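Local coordinates for helix-turn-helix transcriptional regulator (Pseudomonas aeruginosa, PDB 5XHX), which probably binds DNA as a LuxR-type transcriptional regulator, the present chain being its ligand-binding domain without the C-terminal helix-turn-helix part, at residues Leu81-Asp85 with Pro86-Val90; Arg25-Phe28 with Trp29-Ala33. All coordinates share one frame; numbering follows the deposited sequence.

Contact 1: residues Leu81-Asp85 with Pro86-Val90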
ATOM      1  N   LEU A  81      21.669   2.545  25.683  1.00 25.25           N
ATOM      2  CA  LEU A  81      22.592   2.982  24.638  1.00 28.87           C
ATOM      3  C   LEU A  81      21.886   3.753  23.521  1.00 23.99           C
ATOM      4  O   LEU A  81      22.512   4.586  22.864  1.00 25.70           O
ATOM      5  CB  LEU A  81      23.335   1.783  24.043  1.00 34.83           C
ATOM      6  CG  LEU A  81      24.479   1.201  24.867  1.00 39.20           C
ATOM      7  CD1 LEU A  81      25.053  -0.016  24.140  1.00 37.67           C
ATOM      8  CD2 LEU A  81      25.555   2.260  25.092  1.00 38.68           C
ATOM      9  N   TYR A  82      20.591   3.515  23.304  1.00 23.60           N
ATOM     10  CA  TYR A  82      19.858   4.280  22.289  1.00 27.56           C
ATOM     11  C   TYR A  82      19.895   5.773  22.554  1.00 28.54           C
ATOM     12  O   TYR A  82      19.679   6.566  21.626  1.00 24.93           O
ATOM     13  CB  TYR A  82      18.395   3.842  22.230  1.00 27.69           C
ATOM     14  CG  TYR A  82      17.543   4.462  23.323  1.00 26.53           C
ATOM     15  CD1 TYR A  82      17.429   3.851  24.565  1.00 29.00           C
ATOM     16  CD2 TYR A  82      16.848   5.657  23.114  1.00 26.01           C
ATOM     17  CE1 TYR A  82      16.647   4.408  25.572  1.00 28.20           C
ATOM     18  CE2 TYR A  82      16.072   6.231  24.129  1.00 26.78           C
ATOM     19  CZ  TYR A  82      15.966   5.595  25.347  1.00 29.53           C
ATOM     20  OH  TYR A  82      15.177   6.132  26.358  1.00 28.85           O
ATOM     21  N   LEU A  83      20.115   6.179  23.811  1.00 26.94           N
ATOM     22  CA  LEU A  83      20.215   7.601  24.123  1.00 26.33           C
ATOM     23  C   LEU A  83      21.383   8.263  23.411  1.00 24.61           C
ATOM     24  O   LEU A  83      21.362   9.483  23.199  1.00 27.71           O
ATOM     25  CB  LEU A  83      20.340   7.804  25.640  1.00 28.58           C
ATOM     26  CG  LEU A  83      19.069   7.433  26.411  1.00 29.28           C
ATOM     27  CD1 LEU A  83      19.293   7.400  27.960  1.00 27.45           C
ATOM     28  CD2 LEU A  83      17.960   8.418  26.032  1.00 25.06           C
ATOM     29  N   GLN A  84      22.420   7.497  23.071  1.00 24.22           N
ATOM     30  CA  GLN A  84      23.574   8.004  22.326  1.00 27.29           C
ATOM     31  C   GLN A  84      23.429   7.785  20.821  1.00 29.64           C
ATOM     32  O   GLN A  84      24.353   8.108  20.058  1.00 26.99           O
ATOM     33  CB  GLN A  84      24.865   7.314  22.815  1.00 29.88           C
ATOM     34  CG  GLN A  84      25.114   7.445  24.354  1.00 32.40           C
ATOM     35  CD  GLN A  84      26.008   6.323  24.910  1.00 41.34           C
ATOM     36  OE1 GLN A  84      26.857   5.769  24.197  1.00 38.73           O
ATOM     37  NE2 GLN A  84      25.833   6.005  26.191  1.00 39.77           N
ATOM     38  N   ASP A  85      22.314   7.219  20.383  1.00 26.53           N
ATOM     39  CA  ASP A  85      22.113   6.984  18.958  1.00 23.80           C
ATOM     40  C   ASP A  85      21.723   8.309  18.322  1.00 25.26           C
ATOM     41  O   ASP A  85      20.655   8.855  18.637  1.00 24.77           O
ATOM     42  CB  ASP A  85      21.040   5.923  18.744  1.00 25.63           C
ATOM     43  CG  ASP A  85      20.799   5.596  17.256  1.00 27.10           C
ATOM     44  OD1 ASP A  85      21.286   6.329  16.376  1.00 24.95           O
ATOM     45  OD2 ASP A  85      20.072   4.620  16.992  1.00 23.33           O
ATOM     46  N   PRO A  86      22.553   8.856  17.429  1.00 27.60           N
ATOM     47  CA  PRO A  86      22.183  10.125  16.768  1.00 29.25           C
ATOM     48  C   PRO A  86      20.812  10.081  16.102  1.00 25.11           C
ATOM     49  O   PRO A  86      20.136  11.115  16.007  1.00 26.36           O
ATOM     50  CB  PRO A  86      23.317  10.345  15.749  1.00 28.33           C
ATOM     51  CG  PRO A  86      24.039   9.040  15.630  1.00 31.83           C
ATOM     52  CD  PRO A  86      23.828   8.306  16.941  1.00 26.32           C
ATOM     53  N   PHE A  87      20.349   8.901  15.699  1.00 22.26           N
ATOM     54  CA  PHE A  87      19.036   8.818  15.068  1.00 26.30           C
ATOM     55  C   PHE A  87      17.904   8.903  16.086  1.00 31.91           C
ATOM     56  O   PHE A  87      16.804   9.361  15.743  1.00 24.30           O
ATOM     57  CB  PHE A  87      18.939   7.540  14.238  1.00 27.30           C
ATOM     58  CG  PHE A  87      19.720   7.622  12.954  1.00 26.81           C
ATOM     59  CD1 PHE A  87      19.166   8.249  11.844  1.00 22.91           C
ATOM     60  CD2 PHE A  87      21.018   7.126  12.868  1.00 27.57           C
ATOM     61  CE1 PHE A  87      19.884   8.346  10.649  1.00 24.84           C
ATOM     62  CE2 PHE A  87      21.752   7.238  11.666  1.00 26.81           C
ATOM     63  CZ  PHE A  87      21.174   7.844  10.566  1.00 22.98           C
ATOM     64  N   TYR A  88      18.142   8.491  17.337  1.00 25.38           N
ATOM     65  CA  TYR A  88      17.144   8.763  18.371  1.00 26.98           C
ATOM     66  C   TYR A  88      17.072  10.255  18.664  1.00 25.60           C
ATOM     67  O   TYR A  88      15.985  10.824  18.773  1.00 26.73           O
ATOM     68  CB  TYR A  88      17.447   8.002  19.657  1.00 25.63           C
ATOM     69  CG  TYR A  88      16.714   8.615  20.842  1.00 25.67           C
ATOM     70  CD1 TYR A  88      15.337   8.439  20.992  1.00 25.38           C
ATOM     71  CD2 TYR A  88      17.377   9.404  21.766  1.00 25.55           C
ATOM     72  CE1 TYR A  88      14.649   8.996  22.058  1.00 31.16           C
ATOM     73  CE2 TYR A  88      16.686   9.982  22.860  1.00 30.68           C
ATOM     74  CZ  TYR A  88      15.320   9.767  22.985  1.00 27.45           C
ATOM     75  OH  TYR A  88      14.600  10.308  24.020  1.00 31.23           O
ATOM     76  N   GLN A  89      18.226  10.904  18.793  1.00 23.92           N
ATOM     77  CA  GLN A  89      18.235  12.317  19.149  1.00 30.67           C
ATOM     78  C   GLN A  89      17.559  13.172  18.073  1.00 32.19           C
ATOM     79  O   GLN A  89      16.840  14.126  18.391  1.00 27.34           O
ATOM     80  CB  GLN A  89      19.675  12.780  19.400  1.00 29.52           C
ATOM     81  CG  GLN A  89      20.317  12.187  20.685  1.00 31.59           C
ATOM     82  CD  GLN A  89      19.640  12.636  22.007  1.00 38.39           C
ATOM     83  OE1 GLN A  89      18.913  13.638  22.050  1.00 42.97           O
ATOM     84  NE2 GLN A  89      19.904  11.895  23.098  1.00 38.88           N
ATOM     85  N   VAL A  90      17.773  12.841  16.795  1.00 25.29           N
ATOM     86  CA  VAL A  90      17.124  13.600  15.726  1.00 27.62           C
ATOM     87  C   VAL A  90      15.606  13.395  15.763  1.00 28.96           C
ATOM     88  O   VAL A  90      14.838  14.301  15.400  1.00 32.22           O
ATOM     89  CB  VAL A  90      17.749  13.233  14.359  1.00 28.57           C
ATOM     90  CG1 VAL A  90      17.049  12.028  13.744  1.00 26.80           C
ATOM     91  CG2 VAL A  90      17.740  14.426  13.390  1.00 30.27           C
TER
HETATM   92  O   HOH W   1      13.461   8.032  25.580  1.00 26.11           O
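Tyr82 drives the edge of its ring into the face of Tyr88, a T-shaped pair with planes at 84° and CE2 of Tyr82 3.7 Å from CE1 of Tyr88. CG of Tyr82 sits between its own backbone N and carbonyl carbon (chi1 80°), which turns the ring to the side where helix 86-92 begins. One water joins the two phenols, 2.7 Å from Tyr82 OH and 3.0 Å from Tyr88 OH. Leu83 runs alongside Tyr88 and brings CD2 to 3.8 Å from CE2 of that ring. Leu83 O is gripped by Gln89 NE2 at 2.8 Å, a bond lying in both the carbonyl plane and the amide plane; a bend at chi2 (-65°) folds the glutamine back to make it. Gln84 sends OE1 instead to Tyr115 N. Asp85 is the N-cap: OD1 accepts from Phe87 N at 2.8 Å, the donor standing above the carboxylate plane, while OD2 is hydrogen-bonded to Tyr77 OH. Asp85 O accepts from Gln89 N at 3.2 Å. With one carboxylate oxygen on the helix start and the other on a tyrosine of helix 72-81, this buried side chain ties two successive helices together, and the helix dipole would probably stabilise its charge.

Contact 2: residues Arg25-Phe28 with Trp29-Ala33; sequences RPFF and WRILA
Phe28 and Trp29, neighbours in the first turn of helix 28-36, form an edge-to-face pair where a type I beta turn from Arg25 to Phe28 runs into the helix. CD2 of Phe28 stands over the indole face, 3.8 Å from CD2 of Trp29, with the ring planes at 72°. Different first torsions turn the Phe28 edge toward that face: CG of Phe28 lies opposite its backbone N (chi1 165°), that of Trp29 beside its own (chi1 -67°). One turn on, Leu32 runs side by side with Phe28 and sets its CD2 4.0 Å from CZ of Phe28. Phe27, the N-cap residue, pairs likewise with Ile31, whose CG1 meets the ring edge at CD1, 3.8 Å away. The first helical bonds of this turn run from Ile31 N to Phe27 O at 3.1 Å and from Leu32 N to Phe28 O at 2.9 Å. Farther out, Leu19 of helix 11-21 and Leu169 of helix 153-173 pack on Phe28, and Leu143 of the sheet touches both Trp29 and Leu32. Glu177 accepts a hydrogen bond from Trp29 NE1, which helps to fix the indole's rotation. At the helix start a water donates to Pro26 O at 2.9 Å and accepts from Arg30 N at 3.1 Å.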
ATOM      1  N   ARG A  25       1.744  -8.903   7.209  1.00 38.75           N
ATOM      2  CA  ARG A  25       2.478 -10.128   7.446  1.00 39.82           C
ATOM      3  C   ARG A  25       3.710  -9.837   8.296  1.00 45.53           C
ATOM      4  O   ARG A  25       4.203  -8.699   8.324  1.00 38.95           O
ATOM      5  CB  ARG A  25       2.882 -10.775   6.112  1.00 41.26           C
ATOM      6  CG  ARG A  25       1.693 -11.045   5.169  1.00 40.18           C
ATOM      7  CD  ARG A  25       0.682 -12.037   5.800  1.00 42.99           C
ATOM      8  NE  ARG A  25       1.310 -13.310   6.174  1.00 47.39           N
ATOM      9  CZ  ARG A  25       1.632 -14.270   5.305  1.00 50.33           C
ATOM     10  NH1 ARG A  25       1.390 -14.105   4.014  1.00 52.91           N
ATOM     11  NH2 ARG A  25       2.201 -15.396   5.720  1.00 54.91           N
ATOM     12  N   PRO A  26       4.221 -10.841   9.021  1.00 51.90           N
ATOM     13  CA  PRO A  26       5.369 -10.597   9.916  1.00 46.64           C
ATOM     14  C   PRO A  26       6.610 -10.101   9.203  1.00 42.99           C
ATOM     15  O   PRO A  26       7.393  -9.344   9.791  1.00 44.51           O
ATOM     16  CB  PRO A  26       5.618 -11.976  10.550  1.00 51.05           C
ATOM     17  CG  PRO A  26       4.322 -12.700  10.428  1.00 51.01           C
ATOM     18  CD  PRO A  26       3.689 -12.212   9.156  1.00 49.44           C
ATOM     19  N   PHE A  27       6.817 -10.510   7.956  1.00 39.16           N
ATOM     20  CA  PHE A  27       8.023 -10.200   7.202  1.00 37.25           C
ATOM     21  C   PHE A  27       7.925  -8.893   6.418  1.00 32.23           C
ATOM     22  O   PHE A  27       8.720  -8.684   5.496  1.00 37.32           O
ATOM     23  CB  PHE A  27       8.344 -11.350   6.241  1.00 43.28           C
ATOM     24  CG  PHE A  27       7.132 -11.890   5.519  1.00 44.61           C
ATOM     25  CD1 PHE A  27       6.767 -11.391   4.281  1.00 46.72           C
ATOM     26  CD2 PHE A  27       6.348 -12.882   6.095  1.00 46.96           C
ATOM     27  CE1 PHE A  27       5.648 -11.882   3.615  1.00 47.74           C
ATOM     28  CE2 PHE A  27       5.229 -13.377   5.444  1.00 47.96           C
ATOM     29  CZ  PHE A  27       4.881 -12.877   4.195  1.00 52.55           C
ATOM     30  N   PHE A  28       6.973  -8.019   6.752  1.00 34.78           N
ATOM     31  CA  PHE A  28       6.800  -6.786   5.982  1.00 32.69           C
ATOM     32  C   PHE A  28       8.078  -5.949   5.952  1.00 29.83           C
ATOM     33  O   PHE A  28       8.502  -5.493   4.888  1.00 30.20           O
ATOM     34  CB  PHE A  28       5.652  -5.953   6.546  1.00 28.81           C
ATOM     35  CG  PHE A  28       5.648  -4.528   6.039  1.00 33.58           C
ATOM     36  CD1 PHE A  28       5.162  -4.230   4.761  1.00 29.04           C
ATOM     37  CD2 PHE A  28       6.153  -3.490   6.825  1.00 31.71           C
ATOM     38  CE1 PHE A  28       5.175  -2.927   4.282  1.00 29.00           C
ATOM     39  CE2 PHE A  28       6.168  -2.175   6.345  1.00 31.14           C
ATOM     40  CZ  PHE A  28       5.672  -1.897   5.075  1.00 28.02           C
ATOM     41  N   TRP A  29       8.694  -5.704   7.118  1.00 30.32           N
ATOM     42  CA  TRP A  29       9.863  -4.824   7.143  1.00 30.69           C
ATOM     43  C   TRP A  29      11.021  -5.415   6.354  1.00 30.69           C
ATOM     44  O   TRP A  29      11.771  -4.681   5.699  1.00 31.21           O
ATOM     45  CB  TRP A  29      10.289  -4.533   8.589  1.00 29.64           C
ATOM     46  CG  TRP A  29       9.270  -3.730   9.309  1.00 30.10           C
ATOM     47  CD1 TRP A  29       8.422  -4.167  10.268  1.00 29.69           C
ATOM     48  CD2 TRP A  29       8.945  -2.346   9.083  1.00 26.82           C
ATOM     49  NE1 TRP A  29       7.614  -3.144  10.689  1.00 28.40           N
ATOM     50  CE2 TRP A  29       7.919  -2.014   9.977  1.00 26.05           C
ATOM     51  CE3 TRP A  29       9.458  -1.351   8.241  1.00 27.05           C
ATOM     52  CZ2 TRP A  29       7.360  -0.732  10.037  1.00 28.62           C
ATOM     53  CZ3 TRP A  29       8.911  -0.078   8.305  1.00 24.22           C
ATOM     54  CH2 TRP A  29       7.871   0.219   9.190  1.00 25.55           C
ATOM     55  N   ARG A  30      11.195  -6.741   6.411  1.00 33.64           N
ATOM     56  CA  ARG A  30      12.211  -7.375   5.577  1.00 32.15           C
ATOM     57  C   ARG A  30      11.952  -7.110   4.098  1.00 31.48           C
ATOM     58  O   ARG A  30      12.886  -6.812   3.344  1.00 34.19           O
ATOM     59  CB  ARG A  30      12.280  -8.884   5.847  1.00 35.05           C
ATOM     60  CG  ARG A  30      13.399  -9.572   5.034  1.00 41.22           C
ATOM     61  CD  ARG A  30      13.506 -11.091   5.264  1.00 44.49           C
ATOM     62  NE  ARG A  30      12.239 -11.790   5.055  1.00 53.28           N
ATOM     63  CZ  ARG A  30      11.827 -12.286   3.886  1.00 51.57           C
ATOM     64  NH1 ARG A  30      12.577 -12.165   2.797  1.00 45.71           N
ATOM     65  NH2 ARG A  30      10.654 -12.906   3.808  1.00 48.35           N
ATOM     66  N   ILE A  31      10.689  -7.182   3.667  1.00 36.38           N
ATOM     67  CA  ILE A  31      10.392  -6.970   2.247  1.00 31.51           C
ATOM     68  C   ILE A  31      10.590  -5.506   1.866  1.00 31.20           C
ATOM     69  O   ILE A  31      11.074  -5.198   0.773  1.00 27.73           O
ATOM     70  CB  ILE A  31       8.968  -7.453   1.905  1.00 34.96           C
ATOM     71  CG1 ILE A  31       8.805  -8.941   2.243  1.00 34.07           C
ATOM     72  CG2 ILE A  31       8.672  -7.200   0.397  1.00 30.03           C
ATOM     73  CD1 ILE A  31       9.861  -9.814   1.604  1.00 39.02           C
ATOM     74  N   LEU A  32      10.232  -4.581   2.759  1.00 32.60           N
ATOM     75  CA  LEU A  32      10.462  -3.165   2.477  1.00 30.56           C
ATOM     76  C   LEU A  32      11.954  -2.864   2.349  1.00 30.75           C
ATOM     77  O   LEU A  32      12.395  -2.216   1.389  1.00 28.78           O
ATOM     78  CB  LEU A  32       9.806  -2.309   3.570  1.00 30.43           C
ATOM     79  CG  LEU A  32      10.051  -0.792   3.479  1.00 33.73           C
ATOM     80  CD1 LEU A  32       9.753  -0.246   2.077  1.00 31.44           C
ATOM     81  CD2 LEU A  32       9.219  -0.065   4.524  1.00 26.66           C
ATOM     82  N   ALA A  33      12.759  -3.348   3.300  1.00 32.66           N
ATOM     83  CA  ALA A  33      14.204  -3.123   3.223  1.00 31.05           C
ATOM     84  C   ALA A  33      14.807  -3.767   1.980  1.00 31.02           C
ATOM     85  O   ALA A  33      15.716  -3.206   1.358  1.00 33.35           O
ATOM     86  CB  ALA A  33      14.883  -3.672   4.482  1.00 32.41           C
TER
HETATM   87  O   HOH W   2       9.848  -7.959   8.934  1.00 35.82           O

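Overall arrangement
Both contacts illustrate how a chain enters a helix, and each uses an edge-to-face aromatic pair at the junction. They differ in the cap: in contact 1 a carboxylate takes a backbone N-H, whereas in contact 2 the N-cap residue is a phenylalanine and a water reaches the helix start. Contact 2 comes first along the chain, and the two lie on opposite sides of the domain centre, their centres 24 Å apart and their nearest atoms about 14 Å, without touching. Between them runs the antiparallel sheet: Trp29 of contact 2 packs on strands 44-50 and 140-147, while Phe87 of contact 1 reaches strand 127-134 and Tyr88 meets Phe50.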